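Local coordinates for protein lysine/ornithine decarboxylase (Vibrio vulnificus, PDB 2PLJ) that catalyses the decarboxylation of lysine and ornithine, probably with the aid of a pyridoxal phosphate cofactor, giving cadaverine and putrescine, at residues 168-173 against 195-200; 110-115 against 141-146. All blocks are in the same frame, centred on the assembly; numbering follows the deposited sequence.

Interaction 1: residues 168-173 against 195-200; sequences LLVRLS and LVIIET
Val196 O, on the helix that sets Ile197 and Ile198 against Val170, is gripped by two donors of one residue. Thr200 N reaches Val196 O at 2.9 Å in the ordinary helical bond, and Thr200 OG1 adds a second bond to Val196 O at 2.8 Å. The two come from opposite faces of the carbonyl plane; the hydroxyl stands 35° above it, with a C=O...O angle of 145°. This grip ties the turn together, but nothing polar crosses to the strand.

The contact itself rests on one methyl group. Val170 CG2 lies 4.0 Å from Ile197 CG2, and Ile198 CG1 is likewise 4.0 Å from Val170 CG2. The valine has CG1 anti to its backbone nitrogen (chi1 -178°), which turns CG2 into the fork between two consecutive isoleucines. Val170 and Ile197 run alongside one another, pointing opposite ways; Val170 and Ile198 meet at a slant. Ile197 also touches Leu153 of helix 153-157, and Ile198 touches Leu211 of the next strand, 207-212.

Here a barrel strand meets the helix that follows it, as in a beta-alpha-beta unit. Arg171, next to Val170, touches the bound pyridoxyl-putrescine adduct. With all three touching residues buried and no hydrogen bond between the segments, it is shape fit and burial rather than polar pairing that join residues 168-173 to 195-200.

Interaction 2: residues 110-115 against 141-146; sequences GEVELV and LAYGCN
Val112 and Val115, one turn apart on helix 109-117, take the side chain of Tyr143 at its two ends. At the near end the packing is tight: Val112 CG1 sits 3.5 Å from Tyr143 CB and 3.8 Å from Tyr143 CD2. At the far end Val115 CG2 comes within 3.5 Å of Tyr143 OH and lies 3.8 Å from Tyr143 CZ, its side chain crossing the tyrosine at about a right angle. Tyr143 reaches both because CG is anti to the backbone nitrogen (chi1 164°), which carries the ring at a slant across the helix, from Val112 towards Val115. Its hydroxyl is hydrogen-bonded to Val120 O, fixing the ring's polar end.

The solvent side of the contact is looser. Glu113 sets off away from residues 141-146 and is exposed, as is Ala142. Just after Tyr143, Gly144 leaves helical geometry with a phi of 125°, a conformation that calls for glycine, and turns the chain toward strand 147-150. On the strand side of the helices, both valines touch Leu106 of strand 103-106, while Tyr143 touches Thr125 of strand 125-127. Two neighbouring helices packed together over parallel strands belong to the outer helical layer of a beta/alpha barrel.

Along the chain the two contacts come in series: interaction 2 closes at residue 146 before interaction 1 opens at 168. Their centres are 23 Å apart and their nearest atoms about 5 Å, without touching. Both belong to the parallel-stranded barrel of the pyridoxal-binding domain: interaction 2 lies within the outer helical layer, between helices 109-117 and 134-143, whereas interaction 1 joins that layer to the strands, setting helix 191-203 on strand 167-171. Strand 147-150, which follows interaction 2, bridges them, since Leu169 makes backbone hydrogen bonds with its Phe148 and Val150. Together they illustrate how helices pack against one another and against the parallel strands, one of which carries the ligand-pocket residue Arg171.

Interaction 1: residues 168-173 against 195-200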
loop_
_atom_site.group_PDB
_atom_site.type_symbol
_atom_site.label_atom_id
_atom_site.label_comp_id
_atom_site.label_asym_id
_atom_site.label_seq_id
_atom_site.Cartn_x
_atom_site.Cartn_y
_atom_site.Cartn_z
ATOM N N LEU A 168 12.850 29.476 -8.120
ATOM C CA LEU A 168 13.187 28.190 -7.488
ATOM C C LEU A 168 13.544 28.325 -6.002
ATOM O O LEU A 168 14.217 29.289 -5.584
ATOM C CB LEU A 168 14.392 27.574 -8.223
ATOM C CG LEU A 168 14.234 27.370 -9.742
ATOM C CD1 LEU A 168 15.499 26.764 -10.289
ATOM C CD2 LEU A 168 13.009 26.482 -10.014
ATOM N N LEU A 169 13.122 27.333 -5.221
ATOM C CA LEU A 169 13.607 27.149 -3.854
ATOM C C LEU A 169 14.698 26.089 -3.906
ATOM O O LEU A 169 14.500 25.020 -4.519
ATOM C CB LEU A 169 12.477 26.682 -2.921
ATOM C CG LEU A 169 11.362 27.706 -2.664
ATOM C CD1 LEU A 169 10.119 27.016 -2.032
ATOM C CD2 LEU A 169 11.865 28.860 -1.801
ATOM N N VAL A 170 15.828 26.360 -3.251
ATOM C CA VAL A 170 16.924 25.390 -3.198
ATOM C C VAL A 170 16.811 24.647 -1.879
ATOM O O VAL A 170 16.836 25.271 -0.824
ATOM C CB VAL A 170 18.331 26.063 -3.300
ATOM C CG1 VAL A 170 19.393 24.973 -3.283
ATOM C CG2 VAL A 170 18.416 26.892 -4.589
ATOM N N ARG A 171 16.637 23.325 -1.950
ATOM C CA ARG A 171 16.360 22.539 -0.766
ATOM C C ARG A 171 17.682 22.025 -0.198
ATOM O O ARG A 171 18.466 21.395 -0.926
ATOM C CB ARG A 171 15.444 21.350 -1.086
ATOM C CG ARG A 171 15.229 20.464 0.158
ATOM C CD ARG A 171 14.076 19.513 -0.072
ATOM N NE ARG A 171 14.004 18.511 0.985
ATOM C CZ ARG A 171 13.088 17.532 1.047
ATOM N NH1 ARG A 171 12.096 17.449 0.158
ATOM N NH2 ARG A 171 13.156 16.626 2.034
ATOM N N LEU A 172 17.900 22.311 1.078
ATOM C CA LEU A 172 19.099 21.849 1.809
ATOM C C LEU A 172 18.755 20.661 2.699
ATOM O O LEU A 172 17.616 20.527 3.159
ATOM C CB LEU A 172 19.683 22.975 2.675
ATOM C CG LEU A 172 20.509 24.057 1.975
ATOM C CD1 LEU A 172 19.632 24.907 1.078
ATOM C CD2 LEU A 172 21.282 24.943 2.949
ATOM N N SER A 173 19.751 19.814 2.942
ATOM C CA SER A 173 19.676 18.843 4.032
ATOM C C SER A 173 20.927 18.969 4.908
ATOM O O SER A 173 21.980 19.419 4.453
ATOM C CB SER A 173 19.485 17.417 3.499
ATOM O OG SER A 173 20.688 16.898 2.965
ATOM N N LEU A 195 25.256 26.966 -2.473
ATOM C CA LEU A 195 25.926 28.151 -3.032
ATOM C C LEU A 195 26.309 27.930 -4.501
ATOM O O LEU A 195 26.097 28.816 -5.331
ATOM C CB LEU A 195 27.112 28.591 -2.149
ATOM C CG LEU A 195 26.624 29.130 -0.791
ATOM C CD1 LEU A 195 27.731 29.169 0.259
ATOM C CD2 LEU A 195 25.972 30.503 -0.938
ATOM N N VAL A 196 26.794 26.729 -4.824
ATOM C CA VAL A 196 27.141 26.372 -6.213
ATOM C C VAL A 196 25.893 26.407 -7.106
ATOM O O VAL A 196 25.913 26.960 -8.205
ATOM C CB VAL A 196 27.858 24.994 -6.312
ATOM C CG1 VAL A 196 28.132 24.630 -7.756
ATOM C CG2 VAL A 196 29.196 25.002 -5.533
ATOM N N ILE A 197 24.786 25.855 -6.606
ATOM C CA ILE A 197 23.532 25.906 -7.352
ATOM C C ILE A 197 23.076 27.358 -7.583
ATOM O O ILE A 197 22.640 27.725 -8.686
ATOM C CB ILE A 197 22.431 25.083 -6.635
ATOM C CG1 ILE A 197 22.752 23.585 -6.743
ATOM C CG2 ILE A 197 21.060 25.366 -7.248
ATOM C CD1 ILE A 197 21.928 22.692 -5.793
ATOM N N ILE A 198 23.214 28.190 -6.559
ATOM C CA ILE A 198 22.722 29.571 -6.621
ATOM C C ILE A 198 23.601 30.401 -7.592
ATOM O O ILE A 198 23.089 31.155 -8.436
ATOM C CB ILE A 198 22.599 30.196 -5.216
ATOM C CG1 ILE A 198 21.465 29.502 -4.424
ATOM C CG2 ILE A 198 22.327 31.713 -5.295
ATOM C CD1 ILE A 198 21.471 29.783 -2.951
ATOM N N GLU A 199 24.915 30.208 -7.498
ATOM C CA GLU A 199 25.832 30.844 -8.444
ATOM C C GLU A 199 25.581 30.397 -9.902
ATOM O O GLU A 199 25.653 31.231 -10.828
ATOM C CB GLU A 199 27.292 30.630 -8.030
ATOM C CG GLU A 199 28.215 31.711 -8.549
ATOM C CD GLU A 199 29.593 31.694 -7.884
ATOM O OE1 GLU A 199 29.689 31.269 -6.703
ATOM O OE2 GLU A 199 30.574 32.111 -8.545
ATOM N N THR A 200 25.294 29.101 -10.092
ATOM C CA THR A 200 25.006 28.559 -11.425
ATOM C C THR A 200 23.675 29.105 -11.971
ATOM O O THR A 200 23.589 29.447 -13.166
ATOM C CB THR A 200 25.057 27.009 -11.459
ATOM O OG1 THR A 200 26.323 26.572 -10.959
ATOM C CG2 THR A 200 24.897 26.475 -12.868
#

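Interaction 2: residues 110-115 against 141-146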
loop_
_atom_site.group_PDB
_atom_site.type_symbol
_atom_site.label_atom_id
_atom_site.label_comp_id
_atom_site.label_asym_id
_atom_site.label_seq_id
_atom_site.Cartn_x
_atom_site.Cartn_y
_atom_site.Cartn_z
ATOM N N GLY A 110 -1.084 15.133 -10.476
ATOM C CA GLY A 110 -2.388 14.778 -9.862
ATOM C C GLY A 110 -2.853 15.794 -8.817
ATOM O O GLY A 110 -4.031 16.157 -8.774
ATOM N N GLU A 111 -1.911 16.262 -7.988
ATOM C CA GLU A 111 -2.194 17.263 -6.963
ATOM C C GLU A 111 -2.477 18.637 -7.583
ATOM O O GLU A 111 -3.383 19.347 -7.139
ATOM C CB GLU A 111 -1.097 17.306 -5.923
ATOM C CG GLU A 111 -0.987 15.950 -5.189
ATOM C CD GLU A 111 -0.003 15.938 -4.061
ATOM O OE1 GLU A 111 0.740 16.931 -3.897
ATOM O OE2 GLU A 111 0.054 14.894 -3.356
ATOM N N VAL A 112 -1.736 18.981 -8.638
ATOM C CA VAL A 112 -2.043 20.194 -9.412
ATOM C C VAL A 112 -3.504 20.121 -9.897
ATOM O O VAL A 112 -4.298 21.080 -9.734
ATOM C CB VAL A 112 -1.066 20.337 -10.614
ATOM C CG1 VAL A 112 -1.574 21.427 -11.613
ATOM C CG2 VAL A 112 0.326 20.685 -10.130
ATOM N N GLU A 113 -3.858 18.977 -10.481
ATOM C CA GLU A 113 -5.199 18.819 -11.064
ATOM C C GLU A 113 -6.302 18.934 -9.994
ATOM O O GLU A 113 -7.386 19.512 -10.262
ATOM C CB GLU A 113 -5.247 17.500 -11.831
ATOM C CG GLU A 113 -4.446 17.599 -13.143
ATOM C CD GLU A 113 -4.393 16.302 -13.970
ATOM O OE1 GLU A 113 -4.806 15.238 -13.469
ATOM O OE2 GLU A 113 -3.904 16.379 -15.120
ATOM N N LEU A 114 -6.029 18.371 -8.813
ATOM C CA LEU A 114 -6.987 18.420 -7.706
ATOM C C LEU A 114 -7.228 19.887 -7.302
ATOM O O LEU A 114 -8.376 20.342 -7.293
ATOM C CB LEU A 114 -6.523 17.582 -6.511
ATOM C CG LEU A 114 -7.476 17.695 -5.305
ATOM C CD1 LEU A 114 -8.918 17.375 -5.650
ATOM C CD2 LEU A 114 -6.917 16.742 -4.245
ATOM N N VAL A 115 -6.156 20.638 -7.009
ATOM C CA VAL A 115 -6.373 22.047 -6.594
ATOM C C VAL A 115 -7.011 22.881 -7.708
ATOM O O VAL A 115 -7.861 23.758 -7.427
ATOM C CB VAL A 115 -5.113 22.713 -5.975
ATOM C CG1 VAL A 115 -4.648 21.877 -4.758
ATOM C CG2 VAL A 115 -3.977 22.843 -7.016
ATOM N N LEU A 141 3.238 24.408 -14.654
ATOM C CA LEU A 141 3.271 25.737 -15.282
ATOM C C LEU A 141 1.962 26.060 -16.012
ATOM O O LEU A 141 1.501 27.200 -15.980
ATOM C CB LEU A 141 4.452 25.846 -16.243
ATOM C CG LEU A 141 5.808 26.110 -15.547
ATOM C CD1 LEU A 141 6.890 26.076 -16.630
ATOM C CD2 LEU A 141 5.833 27.481 -14.829
ATOM N N ALA A 142 1.366 25.054 -16.658
ATOM C CA ALA A 142 0.107 25.246 -17.381
ATOM C C ALA A 142 -1.037 25.689 -16.452
ATOM O O ALA A 142 -1.847 26.541 -16.833
ATOM C CB ALA A 142 -0.291 23.975 -18.153
ATOM N N TYR A 143 -1.081 25.113 -15.250
ATOM C CA TYR A 143 -1.995 25.540 -14.203
ATOM C C TYR A 143 -1.659 26.949 -13.723
ATOM O O TYR A 143 -2.546 27.750 -13.472
ATOM C CB TYR A 143 -1.904 24.553 -13.045
ATOM C CG TYR A 143 -2.480 25.015 -11.747
ATOM C CD1 TYR A 143 -3.824 25.399 -11.625
ATOM C CD2 TYR A 143 -1.677 25.041 -10.608
ATOM C CE1 TYR A 143 -4.343 25.814 -10.398
ATOM C CE2 TYR A 143 -2.172 25.440 -9.383
ATOM C CZ TYR A 143 -3.499 25.829 -9.275
ATOM O OH TYR A 143 -3.963 26.205 -8.038
ATOM N N GLY A 144 -0.368 27.238 -13.631
ATOM C CA GLY A 144 0.126 28.582 -13.276
ATOM C C GLY A 144 1.074 28.580 -12.076
ATOM O O GLY A 144 1.638 29.637 -11.701
ATOM N N CYS A 145 1.284 27.398 -11.511
ATOM C CA CYS A 145 2.237 27.218 -10.429
ATOM C C CYS A 145 3.636 27.418 -11.000
ATOM O O CYS A 145 4.050 26.673 -11.911
ATOM C CB CYS A 145 2.086 25.824 -9.798
ATOM S SG CYS A 145 3.245 25.581 -8.440
ATOM N N ASN A 146 4.358 28.390 -10.456
ATOM C CA ASN A 146 5.672 28.760 -11.003
ATOM C C ASN A 146 6.826 28.722 -9.993
ATOM O O ASN A 146 7.927 29.229 -10.270
ATOM C CB ASN A 146 5.594 30.133 -11.689
ATOM C CG ASN A 146 5.080 31.228 -10.765
ATOM O OD1 ASN A 146 5.225 31.154 -9.549
ATOM N ND2 ASN A 146 4.469 32.261 -11.351
#